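Citryl-spermidine/3,4-dihydroxybenzoyl-citryl-spermidine:spermidine ligase (Bacillus anthracis, PDB 3TO3) catalyses the ATP-dependent condensation of spermidine with citryl-spermidine intermediates in the biosynthesis of petrobactin, a catecholate siderophore of Bacillus anthracis. Local coordinates at residues 507-512 with 560-565; 534-539 with 589-594; 276-281 with 287-292; 177-180 with 184-187; 330-333 with 337-340. One frame throughout, in Å; residues are numbered along the deposited sequence.

Contact 1: residues 507-512 with 560-565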
# COMPACT_ATOMS: atom_id res chain seq x y z
N MSE B 507 -5.40 17.44 -29.27
CA MSE B 507 -4.03 17.00 -29.01
C MSE B 507 -3.02 18.12 -29.27
O MSE B 507 -1.99 18.23 -28.59
CB MSE B 507 -3.66 15.76 -29.83
CG MSE B 507 -2.35 15.09 -29.37
SE MSE B 507 -2.54 14.12 -27.66
CE MSE B 507 -3.28 12.45 -28.38
N VAL B 508 -3.30 18.95 -30.26
CA VAL B 508 -2.44 20.09 -30.50
C VAL B 508 -2.57 21.22 -29.42
O VAL B 508 -1.56 21.66 -28.83
CB VAL B 508 -2.62 20.63 -31.93
CG1 VAL B 508 -1.86 21.94 -32.09
CG2 VAL B 508 -2.13 19.57 -32.98
N LEU B 509 -3.79 21.68 -29.18
CA LEU B 509 -4.02 22.80 -28.29
C LEU B 509 -3.68 22.40 -26.86
O LEU B 509 -2.94 23.12 -26.18
CB LEU B 509 -5.47 23.31 -28.36
CG LEU B 509 -5.85 23.86 -29.73
CD1 LEU B 509 -7.26 24.47 -29.66
CD2 LEU B 509 -4.82 24.88 -30.25
N ASP B 510 -4.21 21.26 -26.44
CA ASP B 510 -4.12 20.78 -25.07
C ASP B 510 -2.79 20.12 -24.73
O ASP B 510 -2.17 20.43 -23.73
CB ASP B 510 -5.25 19.77 -24.83
CG ASP B 510 -5.78 19.78 -23.42
OD1 ASP B 510 -5.83 20.86 -22.82
OD2 ASP B 510 -6.18 18.71 -22.91
N ALA B 511 -2.32 19.22 -25.56
CA ALA B 511 -1.12 18.50 -25.17
C ALA B 511 0.14 19.29 -25.56
O ALA B 511 0.96 19.64 -24.71
CB ALA B 511 -1.12 17.10 -25.71
N LEU B 512 0.31 19.53 -26.85
CA LEU B 512 1.48 20.29 -27.32
C LEU B 512 1.63 21.68 -26.68
O LEU B 512 2.73 22.04 -26.26
CB LEU B 512 1.47 20.41 -28.85
CG LEU B 512 2.71 21.06 -29.48
CD1 LEU B 512 4.03 20.27 -29.22
CD2 LEU B 512 2.47 21.27 -30.98
N ILE B 560 -9.40 21.58 -38.90
CA ILE B 560 -8.83 21.27 -37.61
C ILE B 560 -9.06 22.42 -36.59
O ILE B 560 -9.11 22.19 -35.38
CB ILE B 560 -7.32 20.97 -37.80
CG1 ILE B 560 -7.14 19.58 -38.36
CG2 ILE B 560 -6.49 21.12 -36.52
CD1 ILE B 560 -5.73 19.12 -38.25
N GLN B 561 -9.22 23.65 -37.07
CA GLN B 561 -9.56 24.78 -36.22
C GLN B 561 -8.58 25.07 -35.06
O GLN B 561 -8.99 25.16 -33.91
CB GLN B 561 -10.96 24.56 -35.65
CG GLN B 561 -12.05 24.47 -36.67
CD GLN B 561 -13.08 25.56 -36.48
OE1 GLN B 561 -14.18 25.32 -35.96
NE2 GLN B 561 -12.73 26.79 -36.87
N LEU B 562 -7.30 25.23 -35.36
CA LEU B 562 -6.33 25.55 -34.34
C LEU B 562 -6.49 26.98 -33.84
O LEU B 562 -5.91 27.34 -32.81
CB LEU B 562 -4.93 25.38 -34.89
CG LEU B 562 -4.62 23.96 -35.32
CD1 LEU B 562 -3.16 23.89 -35.66
CD2 LEU B 562 -4.96 23.02 -34.19
N TYR B 563 -7.18 27.79 -34.63
CA TYR B 563 -7.42 29.21 -34.30
C TYR B 563 -8.77 29.43 -33.62
O TYR B 563 -9.21 30.59 -33.49
CB TYR B 563 -7.28 30.12 -35.53
CG TYR B 563 -5.95 29.99 -36.23
CD1 TYR B 563 -4.82 29.58 -35.53
CD2 TYR B 563 -5.82 30.30 -37.57
CE1 TYR B 563 -3.59 29.47 -36.16
CE2 TYR B 563 -4.60 30.20 -38.21
CZ TYR B 563 -3.48 29.79 -37.50
OH TYR B 563 -2.27 29.68 -38.13
N THR B 564 -9.48 28.36 -33.29
CA THR B 564 -10.78 28.55 -32.63
C THR B 564 -10.60 29.39 -31.35
O THR B 564 -9.56 29.31 -30.66
CB THR B 564 -11.48 27.22 -32.28
OG1 THR B 564 -12.86 27.46 -31.97
CG2 THR B 564 -10.81 26.56 -31.08
N PRO B 565 -11.60 30.23 -31.06
CA PRO B 565 -11.57 31.17 -29.93
C PRO B 565 -11.45 30.46 -28.60
O PRO B 565 -10.66 30.87 -27.75
CB PRO B 565 -12.92 31.87 -30.02
CG PRO B 565 -13.29 31.78 -31.50
CD PRO B 565 -12.77 30.43 -31.93
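V508 and L509, neighbours on helix 502-528, lay their side chains against the turn that follows helix 554-560, and L562 is the residue they meet first. V508 comes earlier along the helix. Its branch CG1 stands anti to the backbone N (chi1 172°) and lies 3.9 Å from CD2 of L562, with the two side chains crossing at about a right angle. The beta-branched valine is short and stiff, so it gives the leucine methyl a compact surface and also reaches V429 of helix 410-432. L509 is longer and spreads its two methyls over different parts of the turn. Its CD2 approaches the backbone oxygen of L562, with 3.7 Å between L509 CD2 and L562 O, a van der Waals contact only. The polar need of that oxygen is met by the side-chain amide of N590. The other methyl, CD1, lies 4.4 Å from CG2 of T564, the apolar branch of that threonine, while T564 OG1 makes a weak hydrogen bond to the backbone oxygen of T566. D510, A511 and L512 face other parts of the fold; residues 507-512 form a pi-type turn, L512 N bonding to M507 O at 3.2 Å. On the loop side, Q561 leaves the helix with positive phi, and the chain folds through a type I beta turn closed by T564 N to Q561 O at 3.3 Å. The whole is a helix-terminating turn packed by an aliphatic patch onto a neighbouring helix, inside the FhuF-like region and away from the ATP site.

Contact 2: residues 534-539 with 589-594. With EDO (1,2-ethanediol), chain H.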
# COMPACT_ATOMS: atom_id res chain seq x y z
N SER B 534 3.41 38.39 -27.83
CA SER B 534 4.49 38.23 -28.83
C SER B 534 4.83 36.75 -29.04
O SER B 534 5.03 36.31 -30.17
CB SER B 534 5.76 38.98 -28.43
OG SER B 534 5.48 40.34 -28.21
N PHE B 535 4.94 36.00 -27.95
CA PHE B 535 5.21 34.56 -28.04
C PHE B 535 4.18 33.92 -28.99
O PHE B 535 4.56 33.27 -29.96
CB PHE B 535 5.15 33.93 -26.65
CG PHE B 535 5.45 32.46 -26.62
CD1 PHE B 535 6.69 32.00 -26.19
CD2 PHE B 535 4.48 31.54 -26.99
CE1 PHE B 535 6.98 30.63 -26.15
CE2 PHE B 535 4.74 30.16 -26.96
CZ PHE B 535 5.99 29.70 -26.53
N TRP B 536 2.89 34.13 -28.73
CA TRP B 536 1.87 33.47 -29.53
C TRP B 536 1.78 34.01 -30.96
O TRP B 536 1.44 33.28 -31.89
CB TRP B 536 0.50 33.41 -28.81
CG TRP B 536 0.63 32.56 -27.56
CD1 TRP B 536 0.66 32.99 -26.26
CD2 TRP B 536 0.83 31.14 -27.52
NE1 TRP B 536 0.85 31.91 -25.41
CE2 TRP B 536 0.95 30.77 -26.16
CE3 TRP B 536 0.90 30.14 -28.49
CZ2 TRP B 536 1.14 29.45 -25.77
CZ3 TRP B 536 1.10 28.83 -28.10
CH2 TRP B 536 1.20 28.49 -26.75
N MSE B 537 2.12 35.29 -31.14
CA MSE B 537 2.14 35.83 -32.48
C MSE B 537 3.28 35.25 -33.31
O MSE B 537 3.23 35.28 -34.53
CB MSE B 537 2.21 37.36 -32.45
CG MSE B 537 0.89 38.03 -32.04
SE MSE B 537 0.86 39.96 -32.36
CE MSE B 537 2.04 40.57 -30.94
N ILE B 538 4.32 34.73 -32.66
CA ILE B 538 5.38 34.07 -33.39
C ILE B 538 4.97 32.67 -33.76
O ILE B 538 5.28 32.19 -34.85
CB ILE B 538 6.69 34.02 -32.59
CG1 ILE B 538 7.37 35.40 -32.68
CG2 ILE B 538 7.58 32.92 -33.14
CD1 ILE B 538 8.54 35.56 -31.76
N VAL B 539 4.26 32.03 -32.84
CA VAL B 539 3.75 30.69 -33.08
C VAL B 539 2.79 30.70 -34.27
O VAL B 539 2.94 29.89 -35.20
CB VAL B 539 3.12 30.08 -31.83
CG1 VAL B 539 2.45 28.75 -32.17
CG2 VAL B 539 4.19 29.87 -30.77
N PRO B 589 -9.78 29.96 -22.98
CA PRO B 589 -9.57 30.77 -24.19
C PRO B 589 -8.32 30.28 -24.94
O PRO B 589 -7.41 29.66 -24.37
CB PRO B 589 -9.38 32.18 -23.64
CG PRO B 589 -8.69 31.95 -22.31
CD PRO B 589 -9.29 30.65 -21.77
N ASN B 590 -8.30 30.52 -26.24
CA ASN B 590 -7.19 30.06 -27.06
C ASN B 590 -6.31 31.25 -27.50
O ASN B 590 -6.76 32.12 -28.26
CB ASN B 590 -7.73 29.30 -28.25
CG ASN B 590 -6.66 28.91 -29.24
OD1 ASN B 590 -5.46 28.96 -28.93
ND2 ASN B 590 -7.08 28.52 -30.44
N PRO B 591 -5.07 31.32 -27.00
CA PRO B 591 -4.24 32.47 -27.37
C PRO B 591 -3.91 32.49 -28.88
O PRO B 591 -3.63 33.55 -29.40
CB PRO B 591 -2.97 32.29 -26.51
CG PRO B 591 -2.86 30.76 -26.35
CD PRO B 591 -4.31 30.28 -26.26
N LEU B 592 -3.99 31.35 -29.58
CA LEU B 592 -3.72 31.40 -31.02
C LEU B 592 -4.77 32.21 -31.74
O LEU B 592 -4.51 32.78 -32.79
CB LEU B 592 -3.63 30.03 -31.65
CG LEU B 592 -2.58 29.12 -31.07
CD1 LEU B 592 -2.48 27.89 -31.96
CD2 LEU B 592 -1.30 29.87 -31.08
N TYR B 593 -5.97 32.29 -31.16
CA TYR B 593 -7.05 33.04 -31.80
C TYR B 593 -6.76 34.53 -31.93
O TYR B 593 -6.89 35.08 -33.01
CB TYR B 593 -8.34 32.86 -31.04
CG TYR B 593 -9.43 33.76 -31.54
CD1 TYR B 593 -9.85 34.85 -30.80
CD2 TYR B 593 -10.04 33.53 -32.76
CE1 TYR B 593 -10.86 35.70 -31.27
CE2 TYR B 593 -11.05 34.36 -33.23
CZ TYR B 593 -11.46 35.44 -32.48
OH TYR B 593 -12.47 36.27 -32.95
N ARG B 594 -6.42 35.18 -30.84
CA ARG B 594 -6.19 36.61 -30.90
C ARG B 594 -4.92 36.90 -31.68
O ARG B 594 -4.84 37.84 -32.45
CB ARG B 594 -6.12 37.25 -29.51
CG ARG B 594 -6.13 38.78 -29.57
CD ARG B 594 -6.45 39.41 -28.21
NE ARG B 594 -6.49 40.87 -28.27
CZ ARG B 594 -5.46 41.66 -27.99
NH1 ARG B 594 -5.59 42.99 -28.06
NH2 ARG B 594 -4.29 41.13 -27.63
C1 EDO H . 7.64 42.61 -26.37
O1 EDO H . 6.61 41.98 -25.63
C2 EDO H . 8.73 41.58 -26.58
O2 EDO H . 9.97 42.29 -26.58
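W536, on helix 532-547, meets the first turn of helix 591-600 through its indole. Starting at the backbone, CB lies near the carbonyl oxygen of P591, and CG is placed anti to the carbonyl carbon (chi1 -64°), which carries the ring across to the proline. In the five-membered ring, CG and CD1 lie under P591 CB, with W536 CD1 to P591 CB at 3.7 Å. This is a CH-pi contact: P591 CB stands 3.8 Å from the centroid of the W536 five-membered ring and only 14° off its normal. Farther along, CD2 and CE2 face P591 CG, at 3.8 Å for W536 CE2 to P591 CG. NE1 is also close to the proline, but its hydrogen bond goes to OG1 of T77. On the six-membered ring, CE3 comes within 3.4 Å of L592 CD2, and CZ3 is near the same methyl. The opposite face of the indole is covered by F535 CD2, so the ring is sandwiched between the proline and its own neighbour in sequence. V539, one turn on, adds its CG1 at 4.1 Å from L592 CD2. A flat indole suits this place because it offers a broad face to the rigid pyrrolidine while its one N-H still finds an acceptor. N590 starts the second helix: its OD1 accepts from L592 N at 2.9 Å, the donor standing well above the carbonyl plane. With N590 as N-cap and P591 as the first residue after it, this is a capped helix N-terminus packed on a tryptophan.

Contact 3: residues 276-281 with 287-292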
# COMPACT_ATOMS: atom_id res chain seq x y z
N ASP B 276 25.22 -5.61 -18.00
CA ASP B 276 25.31 -4.16 -18.04
C ASP B 276 24.59 -3.48 -16.86
O ASP B 276 23.63 -4.02 -16.28
CB ASP B 276 24.80 -3.61 -19.39
CG ASP B 276 25.66 -4.08 -20.59
OD1 ASP B 276 26.76 -4.65 -20.37
OD2 ASP B 276 25.24 -3.87 -21.75
N ASP B 277 25.05 -2.28 -16.53
CA ASP B 277 24.41 -1.42 -15.56
C ASP B 277 23.42 -0.49 -16.26
O ASP B 277 23.64 -0.05 -17.39
CB ASP B 277 25.46 -0.58 -14.84
CG ASP B 277 26.28 -1.39 -13.87
OD1 ASP B 277 25.73 -2.32 -13.26
OD2 ASP B 277 27.49 -1.12 -13.74
N TYR B 278 22.32 -0.20 -15.59
CA TYR B 278 21.33 0.69 -16.14
C TYR B 278 21.09 1.82 -15.17
O TYR B 278 21.46 1.77 -13.99
CB TYR B 278 20.02 -0.04 -16.44
CG TYR B 278 20.10 -0.94 -17.66
CD1 TYR B 278 19.55 -0.56 -18.86
CD2 TYR B 278 20.74 -2.18 -17.59
CE1 TYR B 278 19.63 -1.38 -19.98
CE2 TYR B 278 20.83 -3.01 -18.69
CZ TYR B 278 20.27 -2.60 -19.89
OH TYR B 278 20.35 -3.40 -21.00
N CYS B 279 20.48 2.87 -15.68
CA CYS B 279 20.22 4.02 -14.87
C CYS B 279 18.86 4.59 -15.29
O CYS B 279 18.58 4.67 -16.48
CB CYS B 279 21.33 5.01 -15.13
SG CYS B 279 21.21 6.47 -14.19
N ALA B 280 18.01 4.96 -14.34
CA ALA B 280 16.67 5.45 -14.67
C ALA B 280 16.70 6.80 -15.34
O ALA B 280 17.58 7.60 -15.03
CB ALA B 280 15.77 5.54 -13.41
N GLN B 281 15.74 7.04 -16.22
CA GLN B 281 15.42 8.38 -16.74
C GLN B 281 14.33 9.08 -15.91
O GLN B 281 13.94 8.58 -14.86
CB GLN B 281 14.96 8.27 -18.19
CG GLN B 281 15.97 7.55 -19.06
CD GLN B 281 15.62 7.61 -20.55
OE1 GLN B 281 14.57 7.10 -20.97
NE2 GLN B 281 16.50 8.23 -21.34
N LEU B 287 14.86 2.66 -18.51
CA LEU B 287 16.24 2.60 -18.09
C LEU B 287 17.17 2.65 -19.29
O LEU B 287 16.95 1.97 -20.31
CB LEU B 287 16.47 1.31 -17.29
CG LEU B 287 15.43 1.04 -16.19
CD1 LEU B 287 15.51 -0.41 -15.72
CD2 LEU B 287 15.65 1.96 -15.03
N ARG B 288 18.21 3.48 -19.18
CA ARG B 288 19.24 3.57 -20.20
C ARG B 288 20.40 2.65 -19.81
O ARG B 288 20.63 2.38 -18.63
CB ARG B 288 19.73 5.01 -20.39
CG ARG B 288 20.24 5.69 -19.15
CD ARG B 288 20.91 7.04 -19.45
NE ARG B 288 22.36 6.97 -19.27
CZ ARG B 288 23.02 7.50 -18.25
NH1 ARG B 288 22.36 8.17 -17.31
NH2 ARG B 288 24.33 7.39 -18.18
N ASN B 289 21.08 2.12 -20.81
CA ASN B 289 22.20 1.26 -20.55
C ASN B 289 23.40 2.18 -20.33
O ASN B 289 23.77 2.95 -21.21
CB ASN B 289 22.37 0.36 -21.77
CG ASN B 289 23.44 -0.67 -21.59
OD1 ASN B 289 24.52 -0.36 -21.09
ND2 ASN B 289 23.16 -1.90 -21.99
N VAL B 290 23.97 2.14 -19.13
CA VAL B 290 25.06 3.05 -18.77
C VAL B 290 26.39 2.57 -19.33
O VAL B 290 27.26 3.36 -19.69
CB VAL B 290 25.23 3.17 -17.24
CG1 VAL B 290 26.37 4.08 -16.93
CG2 VAL B 290 23.99 3.69 -16.60
N THR B 291 26.53 1.26 -19.37
CA THR B 291 27.74 0.59 -19.79
C THR B 291 27.92 0.73 -21.30
O THR B 291 29.04 0.88 -21.78
CB THR B 291 27.64 -0.91 -19.45
OG1 THR B 291 27.36 -1.07 -18.05
CG2 THR B 291 28.92 -1.63 -19.82
N ASN B 292 26.81 0.67 -22.03
CA ASN B 292 26.86 0.76 -23.49
C ASN B 292 25.76 1.68 -24.05
O ASN B 292 24.68 1.23 -24.43
CB ASN B 292 26.77 -0.64 -24.12
CG ASN B 292 27.95 -1.55 -23.75
OD1 ASN B 292 27.78 -2.54 -23.05
ND2 ASN B 292 29.13 -1.22 -24.25
O HOH W 1 20.23 -2.15 -23.28
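C279 and R288 face each other as the antiparallel hydrogen-bonded pair of this ladder: C279 N bonds to R288 O and R288 N to C279 O, both at 3.0 Å. On their side of the sheet C279 CB is pressed by V290 CG2 at 3.3 Å, and in the conformer modelled here the R288 guanidinium tentatively lies with one face toward C279 CB. The non-hydrogen-bonded pairs put Y278 with N289 and A280 with L287 on the other face. There Y278 lays its ring across N289, whose CA lies off-centre 4.0 Å from the centroid of the Y278 ring, while L287 CD2 packs on A280, a residue small enough to leave room for it.

Where the strands end, side chains take over. N289 ND2 gives D276 OD2 a nearly straight 2.9 Å bond (175°) on the anti side of the carboxylate, and R295 pairs with the same oxygen. T291 OG1 accepts from D277 N at 3.0 Å. N289 also folds its own chain, OD1 accepting from N292 N at 2.7 Å in an Asx motif, and a water takes hydrogens from both N289 ND2 and Y278 OH.

Farther out, K190 forms a salt bridge with D277 OD1, and L287 continues the sheet by backbone bonding to V298. The ensemble is a beta hairpin on the mixed sheet, whose connection carries the ATP-binding residues S283, M284 and R285.

Contact 4: residues 177-180 with 184-187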
# COMPACT_ATOMS: atom_id res chain seq x y z
N ASP B 177 14.20 3.03 -0.62
CA ASP B 177 13.95 2.73 -2.02
C ASP B 177 14.02 3.98 -2.89
O ASP B 177 14.48 3.93 -4.04
CB ASP B 177 12.58 2.06 -2.18
CG ASP B 177 12.62 0.56 -1.84
OD1 ASP B 177 13.69 -0.09 -2.00
OD2 ASP B 177 11.56 0.04 -1.43
N ASN B 178 13.58 5.11 -2.35
CA ASN B 178 13.59 6.34 -3.13
C ASN B 178 15.04 6.73 -3.48
O ASN B 178 15.35 7.07 -4.64
CB ASN B 178 12.88 7.49 -2.39
CG ASN B 178 12.74 8.70 -3.26
OD1 ASN B 178 12.12 8.60 -4.34
ND2 ASN B 178 13.36 9.82 -2.84
N PHE B 179 15.91 6.67 -2.46
CA PHE B 179 17.35 6.84 -2.64
C PHE B 179 17.92 5.86 -3.68
O PHE B 179 18.80 6.23 -4.46
CB PHE B 179 18.08 6.64 -1.34
CG PHE B 179 18.22 7.89 -0.53
CD1 PHE B 179 18.39 9.11 -1.13
CD2 PHE B 179 18.19 7.84 0.84
CE1 PHE B 179 18.52 10.26 -0.35
CE2 PHE B 179 18.31 8.98 1.60
CZ PHE B 179 18.48 10.19 1.00
N ARG B 180 17.44 4.63 -3.69
CA ARG B 180 18.00 3.63 -4.57
C ARG B 180 17.58 3.82 -6.02
O ARG B 180 18.39 3.76 -6.92
CB ARG B 180 17.65 2.21 -4.10
CG ARG B 180 18.48 1.70 -2.95
CD ARG B 180 18.32 0.16 -2.72
NE ARG B 180 17.15 -0.16 -1.90
CZ ARG B 180 17.17 -0.39 -0.59
NH1 ARG B 180 18.32 -0.37 0.08
NH2 ARG B 180 16.02 -0.66 0.05
N GLU B 184 16.75 11.01 -9.61
CA GLU B 184 17.63 12.11 -9.18
C GLU B 184 18.99 11.60 -8.70
O GLU B 184 19.99 12.33 -8.76
CB GLU B 184 17.01 12.93 -8.03
CG GLU B 184 15.63 13.53 -8.32
CD GLU B 184 14.49 12.71 -7.71
OE1 GLU B 184 14.57 11.46 -7.71
OE2 GLU B 184 13.52 13.33 -7.21
N PHE B 185 19.01 10.37 -8.19
CA PHE B 185 20.21 9.87 -7.53
C PHE B 185 21.16 9.09 -8.42
O PHE B 185 22.29 8.78 -8.01
CB PHE B 185 19.84 9.15 -6.23
CG PHE B 185 18.86 9.92 -5.41
CD1 PHE B 185 17.52 9.56 -5.39
CD2 PHE B 185 19.27 11.07 -4.74
CE1 PHE B 185 16.60 10.30 -4.65
CE2 PHE B 185 18.36 11.80 -4.00
CZ PHE B 185 17.01 11.40 -3.96
N MSE B 186 20.72 8.81 -9.64
CA MSE B 186 21.58 8.27 -10.71
C MSE B 186 22.33 7.04 -10.27
O MSE B 186 23.52 6.91 -10.53
CB MSE B 186 22.59 9.30 -11.15
CG MSE B 186 22.00 10.45 -11.92
SE MSE B 186 23.43 11.57 -12.63
CE MSE B 186 23.97 12.45 -10.98
N ARG B 187 21.64 6.16 -9.56
CA ARG B 187 22.27 4.96 -9.05
C ARG B 187 22.25 3.89 -10.14
O ARG B 187 21.23 3.70 -10.78
CB ARG B 187 21.52 4.47 -7.82
CG ARG B 187 21.83 5.27 -6.56
CD ARG B 187 23.10 4.78 -5.92
NE ARG B 187 23.42 5.53 -4.71
CZ ARG B 187 24.13 6.65 -4.69
NH1 ARG B 187 24.59 7.17 -5.83
NH2 ARG B 187 24.37 7.27 -3.54
O HOH W 2 13.49 12.46 -4.63
O HOH W 3 18.86 5.94 -8.77
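F185 turns one ring face to the edge of F179, a T-shaped (edge-to-face) pair with centroids of the F179 and F185 rings 5.2 Å apart and planes at 74°. F179 CD1 sits over the centre of the F185 ring, and E184 CB covers the opposite face. With CG of F185 anti to its carbonyl carbon (chi1 -46°), the ring swings back over the end of helix 175-181, where its CD1 lies 3.4 Å from N178 O. The amide of N178 stands almost upright to this ring, ND2 at 3.7 Å from F185 CE1, while its OD1 accepts from R170. A water links N178 ND2 to E184 OE2, whose carboxylate also holds K168 and R170 in salt bridges. Nearer solvent, R187 CB packs at 3.3 Å on R180 O, and a second water joins R180 O to R187 N. R180 itself leans away to pair with D177, its NH2 3.2 Å from D177 OD1.

No direct hydrogen bond joins the two segments. Direct contact is van der Waals and aromatic packing, and water supplies polar links. The buried carboxylate of E184, flanked by two cationic groups, would probably stay ionised.

Contact 5: residues 330-333 with 337-340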
# COMPACT_ATOMS: atom_id res chain seq x y z
N ASN B 330 7.22 4.11 -41.30
CA ASN B 330 6.93 4.11 -42.73
C ASN B 330 6.29 5.40 -43.16
O ASN B 330 6.53 5.88 -44.28
CB ASN B 330 6.05 2.92 -43.14
CG ASN B 330 6.82 1.60 -43.13
OD1 ASN B 330 8.05 1.58 -43.31
ND2 ASN B 330 6.11 0.50 -42.91
N VAL B 331 5.47 5.96 -42.28
CA VAL B 331 4.80 7.21 -42.57
C VAL B 331 5.85 8.29 -42.75
O VAL B 331 5.80 9.06 -43.69
CB VAL B 331 3.80 7.58 -41.45
CG1 VAL B 331 3.34 9.00 -41.59
CG2 VAL B 331 2.61 6.64 -41.49
N VAL B 332 6.83 8.33 -41.86
CA VAL B 332 7.87 9.34 -41.93
C VAL B 332 8.77 9.16 -43.17
O VAL B 332 9.06 10.13 -43.88
CB VAL B 332 8.72 9.36 -40.61
CG1 VAL B 332 9.96 10.23 -40.76
CG2 VAL B 332 7.87 9.82 -39.46
N SER B 333 9.19 7.92 -43.44
CA SER B 333 10.14 7.67 -44.52
C SER B 333 9.56 7.92 -45.92
O SER B 333 10.30 8.07 -46.89
CB SER B 333 10.72 6.26 -44.41
OG SER B 333 9.77 5.33 -44.88
N TYR B 337 9.06 16.22 -46.47
CA TYR B 337 9.22 17.21 -45.42
C TYR B 337 9.72 16.60 -44.10
O TYR B 337 10.68 17.07 -43.54
CB TYR B 337 7.96 17.99 -45.13
CG TYR B 337 8.10 18.85 -43.89
CD1 TYR B 337 8.83 20.03 -43.90
CD2 TYR B 337 7.48 18.49 -42.71
CE1 TYR B 337 8.95 20.81 -42.75
CE2 TYR B 337 7.60 19.25 -41.57
CZ TYR B 337 8.33 20.41 -41.58
OH TYR B 337 8.41 21.14 -40.41
N LEU B 338 9.07 15.56 -43.63
CA LEU B 338 9.47 14.93 -42.39
C LEU B 338 10.82 14.21 -42.53
O LEU B 338 11.62 14.25 -41.62
CB LEU B 338 8.40 13.93 -41.89
CG LEU B 338 7.01 14.46 -41.51
CD1 LEU B 338 6.09 13.33 -41.02
CD2 LEU B 338 7.08 15.58 -40.44
N ARG B 339 11.05 13.53 -43.64
CA ARG B 339 12.25 12.72 -43.78
C ARG B 339 13.48 13.61 -44.07
O ARG B 339 14.53 13.47 -43.42
CB ARG B 339 12.04 11.69 -44.89
CG ARG B 339 13.22 10.75 -45.19
CD ARG B 339 13.02 10.02 -46.53
NE ARG B 339 13.04 10.94 -47.67
CZ ARG B 339 12.05 11.10 -48.55
NH1 ARG B 339 10.94 10.38 -48.46
NH2 ARG B 339 12.18 11.98 -49.55
N ASP B 340 13.31 14.56 -44.99
CA ASP B 340 14.40 15.41 -45.53
C ASP B 340 14.60 16.79 -44.90
O ASP B 340 15.71 17.12 -44.52
CB ASP B 340 14.38 15.50 -47.07
CG ASP B 340 14.51 14.15 -47.74
OD1 ASP B 340 15.16 13.24 -47.17
OD2 ASP B 340 13.95 13.99 -48.84
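V332 and L338 form the close apolar part of this contact, where the end of helix 315-333 meets helix 336-342. CG1 of V332 lies 4.2 Å from CB of L338, and the two side chains cross at about a right angle. L338 is buried, with V344 and L428 also touching its side chain, so an aliphatic residue suits the place. Beside it the backbone of V332 comes close too, with V332 O 3.5 Å from R339 CB.

The other side is polar and more exposed. R339 runs out extended from its backbone, bends at chi3 (65°), and so brings its guanidinium round to the last turn of the first helix. There NH1 donates to the carbonyl oxygen of S333 at 2.9 Å (157°). The oxygen lies nearly in the guanidinium plane, while the donor stands about 45° out of the carbonyl plane. Arginine can do this and still use its other nitrogens: NE and NH2 grip D340 side-on, NH2 to D340 OD2 at 2.8 Å, one nitrogen to each carboxylate oxygen. The paired carboxylate thus steadies the group that reaches S333, whose own hydroxyl bonds weakly back to N330 O. A positive guanidinium beside the carbonyl end of helix 315-333 would probably also be favoured by the helix dipole.

Two consecutive helices meet at a corner across the short link, where D335 accepts from L338 N; the side chains of V331, Y337 and L338 all touch helix 410-432.

Along the chain the order is contact 4, contact 3, contact 5, then contacts 1 and 2, whose segments alternate. Contacts 3, 4 and 5 belong to the IucA/IucC part of the chain. Contacts 3 and 4 have centres 13 Å apart and touch where C279 SG meets M186 CA, whereas the centre of contact 5 lies about 30 Å or more from both. Contacts 1 and 2, with centres 11 Å apart, lie on successive helices, 502-528 and 532-547, and N590 joins them through bonds to T564 and P565. This pair lies across the chain's centre from contacts 3 and 4, centres about 37 to 41 Å away. Contacts 2, 3 and 4 each bring a side chain within about 10 to 14 Å of ATP, consistent with a nucleotide site lying between the two groups.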